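Local coordinates for protein beta-1,4-galactanase (Thielavia heterothallica, PDB 1HJS) that hydrolyses beta-1,4-galactosidic linkages in type I arabinogalactans, as a family 53 glycoside hydrolase of clan GH-A, at residues 13-16 against 17-20; 29-32 against 33-36; 185-188 against 189-192; 227-230 against 231-235. All blocks are in the same frame, centred on the assembly; numbering follows the deposited sequence.

All four contacts are local, along a helix or at its end, on the outside of the eight-stranded parallel barrel. Interactions 1 and 2 end helix 12-17 and begin helix 32-38; their centres lie about 13 Å apart without touching, yet Glu16 of one and Glu33 of the other both form salt bridges with Arg68. Across the barrel, about 35 to 39 Å away between centres, interactions 3 and 4 sit on neighbouring helices and do touch: Trp185 packs on Ser229, Asn232 and Met233, and Gln188 OE1 lies 3.6 Å from Met233 CE. Interaction 3 is nearest the catalytic pair, the Gln188 side chain about 9 Å from that of the proton donor Glu135 and about 11 Å from that of the nucleophile Glu245.

Interaction 1: 13-16 against 17-20; sequences VVEE and RAGV
The carbonyl oxygen Glu15 O is gripped by two backbone donors: Val20 N at 3.0 Å, with a fairly straight N-H angle of 158°, and Ala18 N, whose bond is weak because its hydrogen points well off the line. Ala18 N also makes a weak bond to Val14 O. One residue on, Gly19 N reaches Glu16 O at 3.0 Å from above the carbonyl plane rather than along a lone pair. With Gly19 at positive phi (98°), these bonds back into the last turn make a Schellman motif, the C-terminal stop of helix 12-17; a side chain at Gly19 would be jammed against the preceding carbonyl oxygen. A water bridges Glu16 O and Val20 O, donating to both at 2.6 Å.

The extended chain of Arg17 runs back obliquely over Val13, and Val13 CG1, placed anti to its backbone nitrogen (chi1 165°), rests over one face of the guanidinium, toward its rim, 3.3 Å from Arg17 NE. Val20 CG2 packs 3.9 Å from Glu15 CB and also approaches the carboxylate atom Glu15 OE1. Glu15 OE1 is hydrogen-bonded to His302, whereas Glu16 forms a salt bridge with Arg68 of helix 59-71.

The closing carbonyls are thus paired with main-chain N-H groups and a water as the chain turns away. The contact with Arg17 is made by a methyl group on a guanidinium face, which keeps the in-plane N-H directions of the cation clear of Val13.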
# COMPACT_ATOMS: atom_id res chain seq x y z
N VAL A 13 -16.11 -1.74 -3.36
CA VAL A 13 -17.22 -2.55 -3.87
C VAL A 13 -17.77 -3.51 -2.81
O VAL A 13 -18.97 -3.78 -2.77
CB VAL A 13 -16.80 -3.34 -5.14
CG1 VAL A 13 -17.81 -4.44 -5.45
CG2 VAL A 13 -16.71 -2.38 -6.33
N VAL A 14 -16.89 -4.02 -1.96
CA VAL A 14 -17.33 -4.92 -0.90
C VAL A 14 -18.32 -4.17 -0.02
O VAL A 14 -19.37 -4.70 0.36
CB VAL A 14 -16.14 -5.41 -0.04
CG1 VAL A 14 -16.65 -6.14 1.20
CG2 VAL A 14 -15.26 -6.35 -0.86
N GLU A 15 -18.00 -2.92 0.30
CA GLU A 15 -18.86 -2.09 1.14
C GLU A 15 -20.14 -1.65 0.44
O GLU A 15 -21.21 -1.65 1.05
CB GLU A 15 -18.09 -0.86 1.64
CG GLU A 15 -17.08 -1.18 2.73
CD GLU A 15 -17.74 -1.56 4.05
OE1 GLU A 15 -18.60 -2.46 4.06
OE2 GLU A 15 -17.40 -0.94 5.08
N GLU A 16 -20.05 -1.29 -0.83
CA GLU A 16 -21.23 -0.88 -1.57
C GLU A 16 -22.20 -2.05 -1.63
O GLU A 16 -23.41 -1.88 -1.49
CB GLU A 16 -20.86 -0.41 -2.98
CG GLU A 16 -19.93 0.80 -2.97
CD GLU A 16 -19.49 1.22 -4.36
OE1 GLU A 16 -19.44 0.36 -5.26
OE2 GLU A 16 -19.16 2.41 -4.53
N ARG A 17 -21.66 -3.26 -1.83
CA ARG A 17 -22.50 -4.45 -1.90
C ARG A 17 -23.10 -4.77 -0.54
O ARG A 17 -24.10 -5.48 -0.44
CB ARG A 17 -21.69 -5.65 -2.39
CG ARG A 17 -21.34 -5.61 -3.86
CD ARG A 17 -20.44 -6.77 -4.23
NE ARG A 17 -20.09 -6.75 -5.64
CZ ARG A 17 -19.13 -7.49 -6.18
NH1 ARG A 17 -18.42 -8.31 -5.43
NH2 ARG A 17 -18.89 -7.40 -7.48
N ALA A 18 -22.48 -4.25 0.51
CA ALA A 18 -22.97 -4.48 1.87
C ALA A 18 -24.00 -3.42 2.24
O ALA A 18 -24.47 -3.37 3.38
CB ALA A 18 -21.82 -4.47 2.86
N GLY A 19 -24.33 -2.55 1.29
CA GLY A 19 -25.32 -1.53 1.53
C GLY A 19 -24.81 -0.14 1.89
O GLY A 19 -25.61 0.76 2.16
N VAL A 20 -23.50 0.04 1.91
CA VAL A 20 -22.95 1.34 2.25
C VAL A 20 -23.20 2.38 1.17
O VAL A 20 -22.93 2.16 -0.01
CB VAL A 20 -21.43 1.28 2.51
CG1 VAL A 20 -20.90 2.67 2.82
CG2 VAL A 20 -21.15 0.34 3.67
O HOH W 1 -24.38 0.49 -1.30

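Interaction 2: 29-32 against 33-36; sequences AQPL and ENIL
This is the N-terminal start of helix 32-38, where the loop from helix 12-17 enters the first turn on the outer side of the barrel, and Pro31 occupies the N-cap position. Its carbonyl opens the helical bonding: Pro31 O accepts Ile35 N at 3.1 Å, almost in line with the carbonyl, and also a weak bond from Asn34 N. Leu32 O then takes Leu36 N at 2.8 Å with a nearly straight N-H angle of 168°.

The side chains fold round this turn. Asn34 turns its amide nitrogen to the proline ring, with ND2 3.1 Å from Pro31 CB and almost as close to CG and CD. Gln30, its CG anti to the backbone nitrogen (chi1 172°) and the chain extended, lies obliquely over the turn; its NE2 meets Asn34 CB at 3.6 Å, and its OE1 comes to 3.7 Å from Ile35 CG1. The two amide planes are 42° apart, and the amide of Gln30 meets the CB of Asn34, not its amide. On the buried side, Leu32 CG and Leu36 CD1 touch at 4.1 Å, with Phe316 also against Leu32.

With CG between its own backbone nitrogen and carbonyl carbon and a bend at chi2, Glu33 brings OE1 to 3.6 Å from Pro31 CB, and the same OE1 forms a salt bridge with Arg68 of helix 59-71. The proline, lacking an N-H, serves this end through its carbonyl and its ring. A carboxylate beside the first turn would probably also interact favourably with the positive end of the helix dipole.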
# COMPACT_ATOMS: atom_id res chain seq x y z
N ALA A 29 -25.07 12.19 -1.13
CA ALA A 29 -24.69 10.91 -1.70
C ALA A 29 -23.89 11.16 -2.96
O ALA A 29 -24.28 11.96 -3.81
CB ALA A 29 -25.93 10.09 -2.01
N GLN A 30 -22.76 10.47 -3.09
CA GLN A 30 -21.89 10.64 -4.23
C GLN A 30 -20.95 9.44 -4.31
O GLN A 30 -20.62 8.84 -3.29
CB GLN A 30 -21.11 11.95 -4.03
CG GLN A 30 -20.00 12.23 -5.01
CD GLN A 30 -19.47 13.64 -4.87
OE1 GLN A 30 -19.29 14.14 -3.75
NE2 GLN A 30 -19.21 14.29 -5.99
N PRO A 31 -20.52 9.06 -5.53
CA PRO A 31 -19.61 7.91 -5.64
C PRO A 31 -18.34 8.17 -4.83
O PRO A 31 -17.80 9.28 -4.84
CB PRO A 31 -19.34 7.84 -7.14
CG PRO A 31 -20.62 8.34 -7.74
CD PRO A 31 -20.92 9.55 -6.86
N LEU A 32 -17.87 7.15 -4.12
CA LEU A 32 -16.68 7.31 -3.30
C LEU A 32 -15.50 7.92 -4.05
O LEU A 32 -14.83 8.82 -3.54
CB LEU A 32 -16.27 5.95 -2.70
CG LEU A 32 -15.05 5.98 -1.77
CD1 LEU A 32 -15.29 6.97 -0.64
CD2 LEU A 32 -14.79 4.58 -1.21
N GLU A 33 -15.23 7.44 -5.27
CA GLU A 33 -14.11 7.97 -6.04
C GLU A 33 -14.22 9.48 -6.25
O GLU A 33 -13.20 10.18 -6.25
CB GLU A 33 -13.98 7.25 -7.40
CG GLU A 33 -15.21 7.37 -8.31
CD GLU A 33 -16.19 6.22 -8.12
OE1 GLU A 33 -16.40 5.78 -6.97
OE2 GLU A 33 -16.76 5.76 -9.14
N ASN A 34 -15.43 9.98 -6.44
CA ASN A 34 -15.63 11.41 -6.64
C ASN A 34 -15.44 12.17 -5.33
O ASN A 34 -14.96 13.30 -5.32
CB ASN A 34 -17.01 11.68 -7.24
CG ASN A 34 -17.20 10.99 -8.58
OD1 ASN A 34 -16.37 11.12 -9.47
ND2 ASN A 34 -18.30 10.26 -8.71
N ILE A 35 -15.84 11.56 -4.23
CA ILE A 35 -15.68 12.18 -2.92
C ILE A 35 -14.18 12.30 -2.65
O ILE A 35 -13.69 13.34 -2.23
CB ILE A 35 -16.32 11.32 -1.81
CG1 ILE A 35 -17.84 11.28 -2.00
CG2 ILE A 35 -15.97 11.89 -0.44
CD1 ILE A 35 -18.57 10.37 -1.03
N LEU A 36 -13.44 11.22 -2.92
CA LEU A 36 -11.99 11.22 -2.71
C LEU A 36 -11.32 12.29 -3.56
O LEU A 36 -10.49 13.07 -3.07
CB LEU A 36 -11.41 9.85 -3.04
CG LEU A 36 -11.85 8.68 -2.15
CD1 LEU A 36 -11.33 7.37 -2.72
CD2 LEU A 36 -11.34 8.90 -0.72

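Interaction 3: 185-188 against 189-192; sequences WGTQ and NWWY
Trp185 carries its indole over the side chain of Asn189, one turn on. Asn189 CB sits over the face of the six-membered ring, 3.7 Å from its centroid and 12° off the ring normal, a CH-pi contact. The asparagine amide follows the same face, its plane only 16° from that of the indole and its CG 3.6 Å from Trp185 CZ2. Having CG anti to the backbone nitrogen (chi1 -174°) swings this amide back over the indole. Beneath them, Asn189 N bonds to Trp185 O at 2.8 Å. Ser229 and Asn232 of helix 223-237 also pack against the indole. Replacing Trp185 by alanine would take away the surface the Asn189 amide lies on, and is likely to free that amide to turn and to open a gap toward helix 223-237.

Gly186 O accepts Trp190 N. Both belong to helix 185-196, the crossover helix of the beta-alpha-beta unit between strands 174-179 and 208-212 of the TIM barrel. Thr187 then uses its carbonyl twice: it takes Trp191 N at 2.9 Å and lies in plane at the edge of the Trp190 ring, near CE3. Its hydroxyl bonds to Asp184, just before the helix.

Gln188 bends at chi2 and lies alongside Tyr192, both pointing the same way. Gln188 OE1 stands 3.8 Å from Tyr192 CE2, and a water joins their polar ends, donating to OE1 and accepting from Tyr192 OH, each at 2.8 Å. Gln188 NE2 makes a weak bond to Asn181 O.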
# COMPACT_ATOMS: atom_id res chain seq x y z
N TRP A 185 14.89 1.27 10.59
CA TRP A 185 16.01 1.34 9.65
C TRP A 185 16.82 0.04 9.63
O TRP A 185 17.17 -0.46 8.55
CB TRP A 185 16.94 2.51 10.02
CG TRP A 185 18.29 2.45 9.35
CD1 TRP A 185 19.51 2.41 9.97
CD2 TRP A 185 18.56 2.40 7.94
NE1 TRP A 185 20.52 2.34 9.03
CE2 TRP A 185 19.97 2.33 7.78
CE3 TRP A 185 17.76 2.41 6.79
CZ2 TRP A 185 20.58 2.28 6.52
CZ3 TRP A 185 18.36 2.36 5.54
CH2 TRP A 185 19.76 2.29 5.42
N GLY A 186 17.10 -0.51 10.80
CA GLY A 186 17.87 -1.74 10.87
C GLY A 186 17.31 -2.83 9.97
O GLY A 186 18.06 -3.51 9.25
N THR A 187 16.00 -3.01 10.00
CA THR A 187 15.36 -4.03 9.18
C THR A 187 15.34 -3.66 7.70
O THR A 187 15.59 -4.51 6.84
CB THR A 187 13.94 -4.32 9.69
OG1 THR A 187 14.02 -4.85 11.02
CG2 THR A 187 13.24 -5.33 8.79
N GLN A 188 15.03 -2.41 7.39
CA GLN A 188 15.01 -1.97 6.00
C GLN A 188 16.39 -2.23 5.39
O GLN A 188 16.52 -2.80 4.31
CB GLN A 188 14.71 -0.47 5.89
CG GLN A 188 13.34 -0.01 6.42
CD GLN A 188 12.17 -0.53 5.60
OE1 GLN A 188 12.21 -0.55 4.37
NE2 GLN A 188 11.11 -0.95 6.29
N ASN A 189 17.43 -1.82 6.12
CA ASN A 189 18.80 -1.98 5.66
C ASN A 189 19.18 -3.45 5.52
O ASN A 189 19.79 -3.85 4.53
CB ASN A 189 19.76 -1.28 6.63
CG ASN A 189 21.19 -1.28 6.13
OD1 ASN A 189 21.45 -1.01 4.96
ND2 ASN A 189 22.12 -1.59 7.02
N TRP A 190 18.83 -4.24 6.52
CA TRP A 190 19.11 -5.67 6.51
C TRP A 190 18.50 -6.34 5.28
O TRP A 190 19.16 -7.13 4.59
CB TRP A 190 18.54 -6.30 7.79
CG TRP A 190 18.48 -7.80 7.81
CD1 TRP A 190 19.51 -8.67 8.00
CD2 TRP A 190 17.29 -8.59 7.68
NE1 TRP A 190 19.04 -9.97 8.00
CE2 TRP A 190 17.68 -9.95 7.81
CE3 TRP A 190 15.94 -8.30 7.47
CZ2 TRP A 190 16.77 -11.00 7.73
CZ3 TRP A 190 15.02 -9.35 7.39
CH2 TRP A 190 15.45 -10.69 7.52
N TRP A 191 17.24 -6.02 5.00
CA TRP A 191 16.53 -6.61 3.87
C TRP A 191 17.11 -6.23 2.51
O TRP A 191 17.52 -7.10 1.74
CB TRP A 191 15.05 -6.21 3.92
CG TRP A 191 14.17 -7.09 3.08
CD1 TRP A 191 13.50 -8.21 3.48
CD2 TRP A 191 13.85 -6.91 1.69
NE1 TRP A 191 12.79 -8.75 2.44
CE2 TRP A 191 12.99 -7.97 1.33
CE3 TRP A 191 14.22 -5.97 0.72
CZ2 TRP A 191 12.48 -8.11 0.03
CZ3 TRP A 191 13.71 -6.10 -0.57
CH2 TRP A 191 12.85 -7.17 -0.90
N TYR A 192 17.15 -4.94 2.21
CA TYR A 192 17.67 -4.48 0.93
C TYR A 192 19.12 -4.88 0.68
O TYR A 192 19.49 -5.27 -0.43
CB TYR A 192 17.52 -2.96 0.79
CG TYR A 192 16.09 -2.53 0.49
CD1 TYR A 192 15.49 -2.87 -0.73
CD2 TYR A 192 15.34 -1.82 1.42
CE1 TYR A 192 14.17 -2.50 -1.01
CE2 TYR A 192 14.02 -1.46 1.16
CZ TYR A 192 13.44 -1.80 -0.06
OH TYR A 192 12.13 -1.45 -0.31
O HOH W 2 10.83 -0.36 1.94

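Interaction 4: 227-230 against 231-235; sequences KSSL and DNMAK
Lys227 NZ and Asp231 OD1 form a salt bridge at 3.0 Å, one helical turn apart. The ammonium meets OD1 on its syn side, 20° out of the carboxylate plane, and a water accepts from NZ and donates to Asp231 OD2, closing a second route between the charges. The lysine chain bends at chi2 (58°), turning its end forward along the helix, toward the aspartate one turn on. Ser286 OG gives NZ another partner. A methionine in place of Lys227 would probably leave the Asp231 carboxylate without its countercharge and the bridging water without its donor.

A further water links Ser228 OG to Asn232 OD1, donating to the latter at 2.6 Å. Beneath these side chains, backbone bonds of helix 223-237, the crossover helix between barrel strands 208-212 and 240-245, fix the spacing: Asp231 N meets Lys227 O at 2.9 Å and Asn232 N meets Ser228 O at 3.0 Å.

On the inward side, Leu230 CD2 touches Met233 SD at 3.9 Å, the two side chains crossing at a slant. Val211 of strand 208-212 touches both, and Ile241 of strand 240-245 lies against Leu230. Ser229 OG is hydrogen-bonded to Gly182 O, in the loop before helix 185-196.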
# COMPACT_ATOMS: atom_id res chain seq x y z
N LYS A 227 11.59 9.51 10.11
CA LYS A 227 12.42 10.48 9.41
C LYS A 227 13.83 9.96 9.21
O LYS A 227 14.37 10.00 8.10
CB LYS A 227 12.46 11.80 10.19
CG LYS A 227 13.53 12.79 9.72
CD LYS A 227 13.36 13.16 8.25
CE LYS A 227 14.35 14.26 7.86
NZ LYS A 227 14.29 14.61 6.41
N SER A 228 14.43 9.45 10.29
CA SER A 228 15.79 8.93 10.22
C SER A 228 15.91 7.74 9.27
O SER A 228 16.83 7.66 8.47
CB SER A 228 16.27 8.53 11.62
OG SER A 228 17.61 8.08 11.58
N SER A 229 14.96 6.81 9.38
CA SER A 229 14.97 5.62 8.52
C SER A 229 14.83 5.99 7.05
O SER A 229 15.62 5.55 6.22
CB SER A 229 13.84 4.67 8.93
OG SER A 229 13.85 3.49 8.15
N LEU A 230 13.83 6.80 6.72
CA LEU A 230 13.62 7.19 5.33
C LEU A 230 14.84 7.94 4.79
O LEU A 230 15.27 7.69 3.67
CB LEU A 230 12.35 8.06 5.21
CG LEU A 230 11.04 7.37 5.61
CD1 LEU A 230 9.86 8.27 5.27
CD2 LEU A 230 10.90 6.04 4.89
N ASP A 231 15.40 8.84 5.60
CA ASP A 231 16.59 9.58 5.18
C ASP A 231 17.71 8.60 4.83
O ASP A 231 18.40 8.76 3.82
CB ASP A 231 17.07 10.51 6.29
CG ASP A 231 16.46 11.91 6.21
OD1 ASP A 231 15.68 12.20 5.28
OD2 ASP A 231 16.79 12.74 7.09
N ASN A 232 17.89 7.59 5.67
CA ASN A 232 18.94 6.60 5.44
C ASN A 232 18.69 5.78 4.18
O ASN A 232 19.62 5.48 3.42
CB ASN A 232 19.06 5.66 6.65
CG ASN A 232 19.62 6.37 7.87
OD1 ASN A 232 20.17 7.46 7.77
ND2 ASN A 232 19.47 5.75 9.03
N MET A 233 17.43 5.41 3.95
CA MET A 233 17.07 4.64 2.77
C MET A 233 17.34 5.47 1.52
O MET A 233 17.86 4.97 0.52
CB MET A 233 15.59 4.27 2.81
CG MET A 233 15.22 3.31 3.93
SD MET A 233 13.44 3.15 4.14
CE MET A 233 12.97 2.43 2.56
N ALA A 234 16.99 6.75 1.59
CA ALA A 234 17.16 7.67 0.46
C ALA A 234 18.62 7.87 0.07
O ALA A 234 18.97 7.81 -1.10
CB ALA A 234 16.53 9.02 0.79
N LYS A 235 19.48 8.12 1.05
CA LYS A 235 20.86 8.35 0.70
C LYS A 235 21.62 7.08 0.35
O LYS A 235 22.65 7.13 -0.32
CB LYS A 235 21.57 9.10 1.81
CG LYS A 235 22.15 8.22 2.86
CD LYS A 235 23.54 8.69 3.21
CE LYS A 235 23.52 9.56 4.44
NZ LYS A 235 24.88 9.80 4.97
O HOH W 3 17.12 15.31 5.93
O HOH W 4 19.36 9.28 9.50